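Local coordinates for serine-rich secreted cell wall anchored (LPXTG-motif ) protein (Lactobacillus reuteri ATCC 53608, PDB 5NXK) that probably mediates attachment of the gut bacterium to its host, as the beta-solenoid binding region of a serine-rich, cell-wall-anchored adhesin, at residues Glu8-Ala13 against Asn26-Asn31; Ala12-Ala17 against Ile43-Asp48; Thr161-Ser166 against Val177-Ser182; Asn231-Asn236 against Asp248-Ile253; Ser281-Ala286 against Ile293-Thr298. All blocks are in the same frame, centred on the assembly; numbering follows the deposited sequence.

Interaction 1 (Glu8-Ala13 against Asn26-Asn31)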
# COMPACT_ATOMS: atom_id res chain seq x y z
N GLU A 8 -23.79 2.46 10.90
CA GLU A 8 -24.89 1.71 10.29
C GLU A 8 -25.24 2.24 8.90
O GLU A 8 -25.50 1.46 7.98
CB GLU A 8 -26.13 1.74 11.19
CG GLU A 8 -26.04 0.85 12.42
CD GLU A 8 -25.60 -0.58 12.10
OE1 GLU A 8 -26.23 -1.23 11.24
OE2 GLU A 8 -24.62 -1.05 12.73
N GLU A 9 -25.23 3.56 8.74
CA GLU A 9 -25.52 4.13 7.41
C GLU A 9 -24.39 3.82 6.42
O GLU A 9 -24.65 3.50 5.25
CB GLU A 9 -25.75 5.64 7.51
CG GLU A 9 -27.03 6.03 8.25
CD GLU A 9 -27.16 7.54 8.52
OE1 GLU A 9 -26.25 8.31 8.18
OE2 GLU A 9 -28.21 7.95 9.06
N LEU A 10 -23.15 3.89 6.88
CA LEU A 10 -22.03 3.58 5.99
C LEU A 10 -22.08 2.12 5.57
O LEU A 10 -21.88 1.78 4.40
CB LEU A 10 -20.69 3.89 6.66
CG LEU A 10 -19.46 3.66 5.77
CD1 LEU A 10 -19.55 4.49 4.49
CD2 LEU A 10 -18.17 3.98 6.54
N LYS A 11 -22.33 1.25 6.54
CA LYS A 11 -22.46 -0.18 6.31
C LYS A 11 -23.56 -0.46 5.30
O LYS A 11 -23.37 -1.23 4.36
CB LYS A 11 -22.73 -0.92 7.61
CG LYS A 11 -22.98 -2.41 7.41
CD LYS A 11 -23.23 -3.13 8.73
CE LYS A 11 -23.62 -4.58 8.49
NZ LYS A 11 -23.97 -5.30 9.75
N ALA A 12 -24.71 0.17 5.51
CA ALA A 12 -25.84 -0.05 4.62
C ALA A 12 -25.50 0.39 3.19
O ALA A 12 -25.76 -0.33 2.24
CB ALA A 12 -27.08 0.70 5.13
N ALA A 13 -24.86 1.55 3.06
CA ALA A 13 -24.52 2.06 1.73
C ALA A 13 -23.49 1.17 1.02
O ALA A 13 -23.61 0.89 -0.17
CB ALA A 13 -23.99 3.48 1.84
N ASN A 26 -20.23 13.37 8.41
CA ASN A 26 -19.70 13.40 9.76
C ASN A 26 -18.55 12.41 9.90
O ASN A 26 -18.38 11.51 9.06
CB ASN A 26 -20.83 13.06 10.76
CG ASN A 26 -20.46 13.39 12.21
OD1 ASN A 26 -19.42 13.98 12.49
ND2 ASN A 26 -21.35 13.03 13.14
N ASN A 27 -17.74 12.57 10.94
CA ASN A 27 -16.73 11.56 11.24
C ASN A 27 -17.42 10.28 11.66
O ASN A 27 -18.41 10.30 12.37
CB ASN A 27 -15.79 12.03 12.35
CG ASN A 27 -15.15 13.35 12.04
OD1 ASN A 27 -14.68 13.59 10.93
ND2 ASN A 27 -15.12 14.24 13.03
N ILE A 28 -16.87 9.15 11.23
CA ILE A 28 -17.50 7.88 11.52
C ILE A 28 -16.55 6.95 12.27
O ILE A 28 -15.39 6.77 11.88
CB ILE A 28 -17.95 7.19 10.22
CG1 ILE A 28 -18.98 8.09 9.51
CG2 ILE A 28 -18.52 5.81 10.52
CD1 ILE A 28 -19.67 7.45 8.35
N THR A 29 -17.05 6.36 13.35
CA THR A 29 -16.30 5.34 14.06
C THR A 29 -16.91 3.96 13.83
O THR A 29 -18.10 3.75 14.09
CB THR A 29 -16.25 5.62 15.57
OG1 THR A 29 -15.61 6.87 15.80
CG2 THR A 29 -15.47 4.52 16.28
N LEU A 30 -16.08 3.03 13.37
CA LEU A 30 -16.53 1.67 13.09
C LEU A 30 -16.11 0.71 14.20
O LEU A 30 -14.91 0.48 14.42
CB LEU A 30 -15.97 1.18 11.75
CG LEU A 30 -16.17 2.07 10.52
CD1 LEU A 30 -15.48 1.47 9.30
CD2 LEU A 30 -17.65 2.28 10.26
N ASN A 31 -17.09 0.15 14.90
CA ASN A 31 -16.82 -0.87 15.91
C ASN A 31 -16.74 -2.26 15.29
O ASN A 31 -16.22 -3.20 15.89
CB ASN A 31 -17.90 -0.83 16.99
CG ASN A 31 -17.95 0.50 17.72
OD1 ASN A 31 -18.93 1.23 17.62
ND2 ASN A 31 -16.87 0.84 18.42
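L10 of helix 7-14 approaches the short strand 28-30 from above its inward-facing side, and the nearest CA atoms of the two segments, those of L10 and I28, are 8.3 Å apart. That spacing is bridged entirely by aliphatic side chains. The side chain of L10 sets out toward the strand. Its CG is anti to the backbone N (chi1 -177°), which lowers the forked end of the side chain between I28, which faces the helix, and the end of L30. I28 answers with the tip of its longer branch: CD1 lies 4.1 Å from L10 CB and 4.2 Å from L10 CD2, so one methyl group touches both the root and the end of the leucine. The two side chains run obliquely to one another. L30 starts from the strand at a slant and reaches the leucine with one methyl, L30 CD2 to L10 CD2 at 4.1 Å, the side chains lying at about a right angle. All three residues are buried. V4 touches both L10 and I28, and I22 adds to the cover of L10, while I52 of the next turn packs against L30; the same small hydrophobic cluster is thus shared by several strands. The backbone of I28 and L30 bonds to the strand 51-54, which continues the stack of strands away from the helix. A helix laid over the end strands of a parallel beta stack is the N-terminal cap familiar from the pectate lyase-like beta-solenoids, closing the first coil over its hydrophobic interior.

Interaction 2 (Ala12-Ala17 against Ile43-Asp48)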
# COMPACT_ATOMS: atom_id res chain seq x y z
N ALA A 12 -24.71 0.17 5.51
CA ALA A 12 -25.84 -0.05 4.62
C ALA A 12 -25.50 0.39 3.19
O ALA A 12 -25.76 -0.33 2.24
CB ALA A 12 -27.08 0.70 5.13
N ALA A 13 -24.86 1.55 3.06
CA ALA A 13 -24.52 2.06 1.73
C ALA A 13 -23.49 1.17 1.02
O ALA A 13 -23.61 0.89 -0.17
CB ALA A 13 -23.99 3.48 1.84
N LEU A 14 -22.48 0.73 1.76
CA LEU A 14 -21.43 -0.11 1.19
C LEU A 14 -21.95 -1.51 0.84
O LEU A 14 -21.47 -2.13 -0.10
CB LEU A 14 -20.25 -0.23 2.16
CG LEU A 14 -19.40 1.03 2.34
CD1 LEU A 14 -18.36 0.81 3.43
CD2 LEU A 14 -18.75 1.45 1.04
N ARG A 15 -22.95 -1.99 1.57
CA ARG A 15 -23.44 -3.33 1.32
C ARG A 15 -24.58 -3.32 0.30
O ARG A 15 -25.13 -4.37 -0.04
CB ARG A 15 -23.89 -4.01 2.62
CG ARG A 15 -22.72 -4.38 3.52
CD ARG A 15 -23.18 -5.04 4.81
NE ARG A 15 -23.98 -6.23 4.53
CZ ARG A 15 -23.47 -7.43 4.26
NH1 ARG A 15 -22.15 -7.60 4.21
NH2 ARG A 15 -24.28 -8.45 4.02
N ASP A 16 -24.88 -2.13 -0.22
CA ASP A 16 -25.95 -1.99 -1.20
C ASP A 16 -25.32 -1.98 -2.58
O ASP A 16 -24.64 -1.03 -2.96
CB ASP A 16 -26.74 -0.70 -0.95
CG ASP A 16 -27.88 -0.48 -1.95
OD1 ASP A 16 -27.86 -1.02 -3.08
OD2 ASP A 16 -28.81 0.27 -1.59
N ALA A 17 -25.60 -3.03 -3.35
CA ALA A 17 -24.91 -3.32 -4.61
C ALA A 17 -25.17 -2.29 -5.70
O ALA A 17 -24.48 -2.28 -6.72
CB ALA A 17 -25.29 -4.71 -5.10
N ILE A 43 -17.19 1.97 -6.34
CA ILE A 43 -17.57 2.74 -5.16
C ILE A 43 -16.63 3.91 -4.91
O ILE A 43 -15.41 3.75 -4.90
CB ILE A 43 -17.58 1.87 -3.88
CG1 ILE A 43 -18.55 0.69 -4.03
CG2 ILE A 43 -17.91 2.71 -2.65
CD1 ILE A 43 -18.40 -0.36 -2.93
N THR A 44 -17.22 5.09 -4.71
CA THR A 44 -16.45 6.27 -4.36
C THR A 44 -16.94 6.85 -3.05
O THR A 44 -18.12 7.19 -2.91
CB THR A 44 -16.54 7.35 -5.45
OG1 THR A 44 -16.05 6.80 -6.68
CG2 THR A 44 -15.71 8.57 -5.06
N ILE A 45 -16.04 6.96 -2.08
CA ILE A 45 -16.36 7.63 -0.84
C ILE A 45 -15.81 9.03 -0.85
O ILE A 45 -14.59 9.22 -0.90
CB ILE A 45 -15.80 6.90 0.39
CG1 ILE A 45 -16.34 5.48 0.48
CG2 ILE A 45 -16.12 7.69 1.66
CD1 ILE A 45 -15.89 4.73 1.73
N ILE A 46 -16.70 10.01 -0.84
CA ILE A 46 -16.30 11.41 -0.77
C ILE A 46 -16.20 11.84 0.69
O ILE A 46 -17.21 11.91 1.40
CB ILE A 46 -17.30 12.33 -1.51
CG1 ILE A 46 -17.34 11.96 -3.00
CG2 ILE A 46 -16.91 13.78 -1.34
CD1 ILE A 46 -18.44 12.67 -3.77
N GLY A 47 -14.98 12.09 1.15
CA GLY A 47 -14.76 12.28 2.58
C GLY A 47 -15.18 13.62 3.13
O GLY A 47 -15.56 13.72 4.31
N ASP A 48 -15.13 14.64 2.29
CA ASP A 48 -15.34 16.03 2.70
C ASP A 48 -14.57 16.40 3.99
O ASP A 48 -15.08 17.13 4.85
CB ASP A 48 -16.83 16.31 2.89
CG ASP A 48 -17.15 17.80 2.79
OD1 ASP A 48 -16.50 18.50 1.98
OD2 ASP A 48 -18.05 18.27 3.53
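L14 and I43 meet with their side chains at about a right angle, the leucine coming off the last turn of helix 7-14 and the isoleucine rising from strand 41-46 to meet it. The closest atoms are one methyl from each: L14 CD2 lies 4.0 Å from I43 CG2. In the isoleucine, CG1 is anti to the carbonyl carbon (chi1 -59°) and CG2 anti to the backbone N, which makes the shorter branch the nearer one; the end of the longer branch, I43 CD1, is only slightly farther from L14 CD2, at 4.4 Å. The leucine leaves the helix at a slant to the strand, and with CD1 in the extended position (chi2 174°), the other methyl, CD2, is the one turned to the strand. The same CD2 also comes near I45, two residues further along the strand, whose CD1 is 4.4 Å away, so that the methyl is set over the gap between the two isoleucines. Beneath, the backbones stay well apart, with 8.0 Å between L14 CA and I43 CA. The cluster extends beyond these three residues: I22 and I34 touch L14, and I36 and L74 touch I43, so side chains from several faces of the solenoid converge under the helix. Among the touching side chains the contact is wholly aliphatic and buried, and its cohesion must come from dispersion and the exclusion of water; the directional link is supplied beside it, where R41 NH1, from the start of the same strand, bonds to L14 O at the helix end.

Interaction 3 (Thr161-Ser166 against Val177-Ser182)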
# COMPACT_ATOMS: atom_id res chain seq x y z
N THR A 161 4.98 -4.88 7.94
CA THR A 161 4.94 -3.92 6.86
C THR A 161 3.77 -2.95 6.98
O THR A 161 2.74 -3.31 7.53
CB THR A 161 4.86 -4.64 5.48
OG1 THR A 161 4.92 -3.67 4.43
CG2 THR A 161 3.56 -5.46 5.36
N ALA A 162 3.95 -1.74 6.46
CA ALA A 162 2.88 -0.74 6.44
C ALA A 162 1.85 -1.00 5.35
O ALA A 162 0.68 -0.68 5.50
CB ALA A 162 3.46 0.64 6.26
N LEU A 163 2.30 -1.57 4.23
CA LEU A 163 1.43 -1.82 3.08
C LEU A 163 1.73 -3.20 2.52
O LEU A 163 2.86 -3.48 2.11
CB LEU A 163 1.62 -0.75 1.99
CG LEU A 163 1.25 0.69 2.31
CD1 LEU A 163 1.72 1.64 1.21
CD2 LEU A 163 -0.27 0.86 2.53
N TYR A 164 0.72 -4.07 2.49
CA TYR A 164 0.91 -5.43 1.98
C TYR A 164 -0.05 -5.61 0.82
O TYR A 164 -1.14 -6.17 0.96
CB TYR A 164 0.67 -6.45 3.09
CG TYR A 164 1.11 -7.87 2.81
CD1 TYR A 164 2.46 -8.19 2.74
CD2 TYR A 164 0.17 -8.89 2.66
CE1 TYR A 164 2.87 -9.49 2.51
CE2 TYR A 164 0.57 -10.21 2.43
CZ TYR A 164 1.92 -10.49 2.36
OH TYR A 164 2.36 -11.78 2.14
N VAL A 165 0.38 -5.12 -0.34
CA VAL A 165 -0.46 -5.03 -1.52
C VAL A 165 0.17 -5.92 -2.57
O VAL A 165 1.31 -5.70 -2.98
CB VAL A 165 -0.57 -3.59 -2.05
CG1 VAL A 165 -1.39 -3.55 -3.35
CG2 VAL A 165 -1.15 -2.67 -0.98
N SER A 166 -0.55 -6.94 -3.01
CA SER A 166 0.10 -8.01 -3.74
C SER A 166 0.76 -7.56 -5.05
O SER A 166 1.92 -7.93 -5.31
CB SER A 166 -0.92 -9.12 -4.04
OG SER A 166 -0.26 -10.24 -4.59
N VAL A 177 3.11 12.01 -2.61
CA VAL A 177 2.85 10.96 -1.65
C VAL A 177 3.98 10.88 -0.67
O VAL A 177 5.15 10.85 -1.06
CB VAL A 177 2.66 9.60 -2.37
CG1 VAL A 177 2.50 8.48 -1.36
CG2 VAL A 177 1.46 9.68 -3.32
N VAL A 178 3.61 10.81 0.61
CA VAL A 178 4.55 10.74 1.70
C VAL A 178 4.19 9.52 2.55
O VAL A 178 3.02 9.29 2.82
CB VAL A 178 4.52 12.01 2.58
CG1 VAL A 178 5.41 11.86 3.79
CG2 VAL A 178 4.93 13.25 1.76
N LEU A 179 5.17 8.71 2.92
CA LEU A 179 4.90 7.63 3.85
C LEU A 179 5.86 7.75 5.03
O LEU A 179 7.08 7.69 4.85
CB LEU A 179 5.02 6.26 3.18
CG LEU A 179 4.56 5.02 3.95
CD1 LEU A 179 4.23 3.89 2.96
CD2 LEU A 179 5.55 4.55 5.02
N ASN A 180 5.28 7.92 6.21
CA ASN A 180 6.02 8.06 7.46
C ASN A 180 5.91 6.78 8.25
O ASN A 180 4.82 6.32 8.53
CB ASN A 180 5.47 9.24 8.26
CG ASN A 180 5.55 10.55 7.49
OD1 ASN A 180 6.62 10.91 6.98
ND2 ASN A 180 4.43 11.25 7.38
N ASN A 181 7.03 6.16 8.58
CA ASN A 181 6.95 4.87 9.25
C ASN A 181 7.71 4.89 10.57
O ASN A 181 8.93 5.07 10.61
CB ASN A 181 7.49 3.76 8.33
CG ASN A 181 7.10 2.36 8.80
OD1 ASN A 181 6.71 2.16 9.94
ND2 ASN A 181 7.21 1.39 7.90
N SER A 182 6.97 4.72 11.66
CA SER A 182 7.58 4.59 12.97
C SER A 182 7.06 3.33 13.66
O SER A 182 7.04 3.26 14.88
CB SER A 182 7.30 5.84 13.81
OG SER A 182 5.91 6.08 13.91
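The carboxamide of N181 offers its nitrogen end to the methyl of A162: CB of A162 stands well out of the amide plane, over one face, with N181 ND2 4.2 Å away. This is plain packing, since the hydrogens of ND2 are used elsewhere, on D187 OD1 and T184 OG1, while N181 OD1 accepts from the backbone N of A183. Three bonds at the rim of the amide thus fix its rotation. CG of N181 is anti to the backbone N (chi1 -165°), and the group is carried inward from strand 176-181 toward the turn that precedes strand 163-164. Two residues earlier on the same side of the strand, L179 also points inward, and it meets L163 tip to tip, L179 CD1 to L163 CD1 at 3.8 Å. L132, L124 and M188 pack round L163, making this part of the continuous hydrophobic interior of the beta-solenoid, where separate parallel sheets face one another across the core. The contact therefore has two characters: dispersion alone between the leucines, and beside them a buried amide whose polarity is met by the side chains of D187 and T184 and the backbone N of A183, with one face turned to a methyl group.

Interaction 4 (Asn231-Asn236 against Asp248-Ile253)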
# COMPACT_ATOMS: atom_id res chain seq x y z
N ASN A 231 9.05 -8.28 -11.03
CA ASN A 231 9.16 -7.28 -9.98
C ASN A 231 9.58 -5.96 -10.62
O ASN A 231 10.60 -5.93 -11.27
CB ASN A 231 10.17 -7.71 -8.92
CG ASN A 231 9.72 -8.95 -8.16
OD1 ASN A 231 8.96 -8.85 -7.20
ND2 ASN A 231 10.16 -10.12 -8.62
N HIS A 232 8.83 -4.89 -10.41
CA HIS A 232 9.14 -3.63 -11.09
C HIS A 232 9.19 -2.45 -10.14
O HIS A 232 8.37 -2.36 -9.24
CB HIS A 232 8.11 -3.33 -12.18
CG HIS A 232 8.06 -4.34 -13.27
ND1 HIS A 232 8.84 -4.24 -14.41
CD2 HIS A 232 7.29 -5.44 -13.44
CE1 HIS A 232 8.57 -5.26 -15.21
NE2 HIS A 232 7.63 -6.01 -14.64
N PHE A 233 10.15 -1.56 -10.35
CA PHE A 233 10.10 -0.24 -9.72
C PHE A 233 10.34 0.76 -10.84
O PHE A 233 11.43 0.79 -11.42
CB PHE A 233 11.15 -0.09 -8.61
CG PHE A 233 11.13 1.26 -7.92
CD1 PHE A 233 9.92 1.84 -7.53
CD2 PHE A 233 12.31 1.93 -7.63
CE1 PHE A 233 9.89 3.07 -6.88
CE2 PHE A 233 12.29 3.16 -6.98
CZ PHE A 233 11.09 3.73 -6.60
N ILE A 234 9.30 1.51 -11.18
CA ILE A 234 9.34 2.38 -12.34
C ILE A 234 9.15 3.83 -11.91
O ILE A 234 8.13 4.17 -11.33
CB ILE A 234 8.26 2.02 -13.37
CG1 ILE A 234 8.41 0.56 -13.81
CG2 ILE A 234 8.35 2.93 -14.58
CD1 ILE A 234 7.25 0.07 -14.64
N VAL A 235 10.14 4.66 -12.18
CA VAL A 235 10.07 6.08 -11.88
C VAL A 235 10.02 6.85 -13.20
O VAL A 235 10.97 6.84 -13.97
CB VAL A 235 11.27 6.51 -11.04
CG1 VAL A 235 11.25 8.02 -10.81
CG2 VAL A 235 11.29 5.73 -9.73
N ASN A 236 8.89 7.49 -13.48
CA ASN A 236 8.66 8.11 -14.77
C ASN A 236 9.28 9.51 -14.91
O ASN A 236 9.90 10.02 -13.97
CB ASN A 236 7.15 8.15 -15.07
CG ASN A 236 6.60 6.79 -15.45
OD1 ASN A 236 6.71 6.39 -16.60
ND2 ASN A 236 6.00 6.07 -14.50
N ASP A 248 17.91 -1.75 3.07
CA ASP A 248 17.84 -1.58 1.61
C ASP A 248 16.71 -0.62 1.24
O ASP A 248 15.72 -0.55 1.95
CB ASP A 248 17.60 -2.91 0.88
CG ASP A 248 18.56 -4.03 1.31
OD1 ASP A 248 19.78 -3.81 1.41
OD2 ASP A 248 18.06 -5.16 1.50
N ASN A 249 16.84 0.10 0.14
CA ASN A 249 15.69 0.90 -0.32
C ASN A 249 14.72 0.04 -1.13
O ASN A 249 13.51 0.08 -0.90
CB ASN A 249 16.13 2.10 -1.14
CG ASN A 249 17.09 2.99 -0.39
OD1 ASN A 249 18.24 3.16 -0.80
ND2 ASN A 249 16.64 3.54 0.73
N VAL A 250 15.25 -0.75 -2.07
CA VAL A 250 14.43 -1.72 -2.80
C VAL A 250 15.08 -3.08 -2.69
O VAL A 250 16.27 -3.25 -2.97
CB VAL A 250 14.25 -1.37 -4.30
CG1 VAL A 250 13.34 -2.42 -4.98
CG2 VAL A 250 13.69 0.03 -4.46
N ARG A 251 14.29 -4.06 -2.27
CA ARG A 251 14.80 -5.41 -2.09
C ARG A 251 14.08 -6.41 -2.98
O ARG A 251 12.87 -6.55 -2.91
CB ARG A 251 14.65 -5.81 -0.64
CG ARG A 251 15.06 -7.23 -0.30
CD ARG A 251 15.74 -7.11 1.05
NE ARG A 251 16.01 -8.36 1.71
CZ ARG A 251 17.05 -8.55 2.52
NH1 ARG A 251 17.94 -7.58 2.73
NH2 ARG A 251 17.20 -9.73 3.10
N ILE A 252 14.85 -7.09 -3.83
CA ILE A 252 14.30 -8.16 -4.66
C ILE A 252 15.09 -9.44 -4.41
O ILE A 252 16.09 -9.70 -5.08
CB ILE A 252 14.34 -7.81 -6.14
CG1 ILE A 252 13.80 -6.39 -6.35
CG2 ILE A 252 13.52 -8.85 -6.94
CD1 ILE A 252 13.85 -5.93 -7.78
N ILE A 253 14.63 -10.21 -3.44
CA ILE A 253 15.25 -11.47 -3.06
C ILE A 253 14.14 -12.50 -2.89
O ILE A 253 13.21 -12.28 -2.12
CB ILE A 253 16.07 -11.33 -1.74
CG1 ILE A 253 17.27 -10.38 -1.94
CG2 ILE A 253 16.57 -12.68 -1.26
CD1 ILE A 253 18.11 -10.15 -0.64
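F233 and V250 are brought together by extended first torsions: the ring carbon CG of F233 is anti to its backbone N (chi1 -180°), and in V250 the trans CG1 (chi1 -178°) leaves CG2 to face the ring. Both residues point into the interior of the beta-solenoid, from strands 230-235 and 248-252, which belong to different parallel sheets of one coil. V250 CG2 approaches F233 CD2 to 3.9 Å, obliquely to the ring, and V235 CG2 lies over one ring face, toward the rim. The next inward pair is N231 and I252, whose side chains slide past each other in opposite directions. I252 CG2 rests against the amide of the asparagine, 4.0 Å from both CG and ND2 of N231. That amide keeps its polar partners elsewhere: OD1 takes the backbone N of G227 and ND2 gives to the carbonyl O of R262, so a buried polar group can still serve as a packing surface. On the opposite side of strand 248-252, R251 faces away from this core and binds two aspartates, D156 through NH2 and D248 through NH1, the latter a salt bridge of 2.7 Å from R251 NH1 to D248 OD2 that lies within the guanidinium plane.

Interaction 5 (Ser281-Ala286 against Ile293-Thr298)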
# COMPACT_ATOMS: atom_id res chain seq x y z
N SER A 281 22.12 -2.34 0.75
CA SER A 281 22.36 -1.78 -0.58
C SER A 281 21.12 -1.00 -0.96
O SER A 281 20.02 -1.37 -0.57
CB SER A 281 22.62 -2.88 -1.62
OG SER A 281 23.60 -3.80 -1.17
N ASN A 282 21.28 0.09 -1.69
CA ASN A 282 20.12 0.87 -2.10
C ASN A 282 19.17 0.03 -2.96
O ASN A 282 17.97 -0.04 -2.70
CB ASN A 282 20.57 2.12 -2.86
CG ASN A 282 21.55 2.95 -2.06
OD1 ASN A 282 22.77 2.85 -2.25
ND2 ASN A 282 21.04 3.75 -1.14
N PHE A 283 19.72 -0.63 -3.98
CA PHE A 283 18.95 -1.62 -4.75
C PHE A 283 19.58 -2.97 -4.44
O PHE A 283 20.71 -3.25 -4.85
CB PHE A 283 18.98 -1.33 -6.26
CG PHE A 283 18.32 -0.04 -6.68
CD1 PHE A 283 17.12 0.37 -6.11
CD2 PHE A 283 18.89 0.76 -7.67
CE1 PHE A 283 16.51 1.56 -6.52
CE2 PHE A 283 18.28 1.94 -8.08
CZ PHE A 283 17.10 2.34 -7.51
N ARG A 284 18.87 -3.80 -3.68
CA ARG A 284 19.42 -5.08 -3.25
C ARG A 284 18.75 -6.19 -4.02
O ARG A 284 17.56 -6.45 -3.82
CB ARG A 284 19.20 -5.29 -1.75
CG ARG A 284 19.66 -6.65 -1.21
CD ARG A 284 21.17 -6.85 -1.33
NE ARG A 284 21.59 -8.16 -0.81
CZ ARG A 284 22.57 -8.90 -1.30
NH1 ARG A 284 23.30 -8.48 -2.33
NH2 ARG A 284 22.85 -10.07 -0.74
N VAL A 285 19.49 -6.83 -4.90
CA VAL A 285 18.93 -7.93 -5.69
C VAL A 285 19.84 -9.15 -5.58
O VAL A 285 21.03 -9.06 -5.84
CB VAL A 285 18.75 -7.54 -7.16
CG1 VAL A 285 18.09 -8.69 -7.92
CG2 VAL A 285 17.90 -6.27 -7.29
N ALA A 286 19.29 -10.28 -5.17
CA ALA A 286 20.12 -11.47 -4.98
C ALA A 286 19.29 -12.73 -5.20
O ALA A 286 18.06 -12.68 -5.14
CB ALA A 286 20.75 -11.47 -3.57
N ILE A 293 18.59 -2.79 -14.26
CA ILE A 293 18.34 -1.45 -13.74
C ILE A 293 18.78 -0.43 -14.79
O ILE A 293 19.94 -0.42 -15.21
CB ILE A 293 19.08 -1.20 -12.41
CG1 ILE A 293 18.79 -2.31 -11.40
CG2 ILE A 293 18.66 0.15 -11.82
CD1 ILE A 293 19.62 -2.21 -10.13
N ASP A 294 17.85 0.41 -15.22
CA ASP A 294 18.15 1.45 -16.20
C ASP A 294 18.15 2.81 -15.53
O ASP A 294 17.14 3.23 -14.98
CB ASP A 294 17.12 1.43 -17.34
CG ASP A 294 17.28 0.23 -18.26
OD1 ASP A 294 18.40 -0.01 -18.77
OD2 ASP A 294 16.30 -0.51 -18.45
N PHE A 295 19.30 3.48 -15.57
CA PHE A 295 19.45 4.83 -15.05
C PHE A 295 19.46 5.81 -16.20
O PHE A 295 20.47 5.92 -16.90
CB PHE A 295 20.76 4.97 -14.27
CG PHE A 295 20.84 4.13 -13.02
CD1 PHE A 295 21.27 2.81 -13.08
CD2 PHE A 295 20.52 4.67 -11.79
CE1 PHE A 295 21.38 2.05 -11.93
CE2 PHE A 295 20.62 3.92 -10.64
CZ PHE A 295 21.05 2.60 -10.71
N ASN A 296 18.36 6.52 -16.41
CA ASN A 296 18.31 7.48 -17.51
C ASN A 296 18.12 8.88 -16.98
O ASN A 296 18.05 9.83 -17.76
CB ASN A 296 17.18 7.14 -18.49
CG ASN A 296 17.30 5.73 -19.07
OD1 ASN A 296 16.40 4.91 -18.92
ND2 ASN A 296 18.43 5.44 -19.69
N GLY A 297 18.02 9.03 -15.67
CA GLY A 297 17.87 10.35 -15.08
C GLY A 297 19.03 10.74 -14.19
O GLY A 297 20.19 10.44 -14.49
N THR A 298 18.71 11.40 -13.08
CA THR A 298 19.69 11.78 -12.08
C THR A 298 19.43 10.97 -10.83
O THR A 298 18.32 10.98 -10.31
CB THR A 298 19.61 13.28 -11.76
OG1 THR A 298 19.82 14.03 -12.96
CG2 THR A 298 20.66 13.69 -10.72
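F283 supplies the largest share of this contact, its ring reaching across from strand 283-285 to I293 and F295, two neighbours on one side of strand 289-295. I293, next in buried area, presses the end of its longer branch on the near part of the phenylalanine: CD1 of I293 is 3.9 Å from F283 CD2 and 4.0 Å from F283 CB. That methyl comes at a slant to the ring, and the two side chains run obliquely to each other. The shorter branch adds a lesser touch, I293 CG2 to F283 CE2 at 4.2 Å. Further out along the ring, F295 brings up its far end. CZ of F295 lies 3.9 Å from F283 CE2, near the plane of the F283 ring and therefore at its edge, and the two aromatic side chains slide past one another in opposite directions. With CG beside the backbone N (chi1 -64°), F295 leans from its slanting start on the strand back toward F283. The two strands are the last of their parallel sheets in the beta-solenoid, so this is the C-terminal end of the core, where I293 and F283 are partly exposed and F295 is on the surface. V250, I265 and L275, all earlier in the chain, pack against F283, L301 of the final strand 298-303 also touches it, and L267 touches F295. Just before F283 the chain turns at N282, whose ND2 bonds to N249 OD1, a rung consistent with an asparagine ladder.

Interactions 1 and 2 begin together at the N-terminal end of the solenoid, and interactions 3, 4 and 5 follow in order along the chain. The first two both use helix 7-14, share A12 and A13, and have centres 10 Å apart; they set the helix over two different sheets. Interaction 3 lies near the middle, its centre about 25 Å from that of interaction 1. Interactions 4 and 5 are 8 Å apart between centres, and they touch through neighbouring strands 248-252 and 283-285. Interactions 2, 4 and 5 all reach the long parallel sheet that runs through the chain. Between interactions 1 and 5 the centres span 44 Å, so inward apolar packing is found at both ends and in the middle of an elongated body consistent with an adhesin.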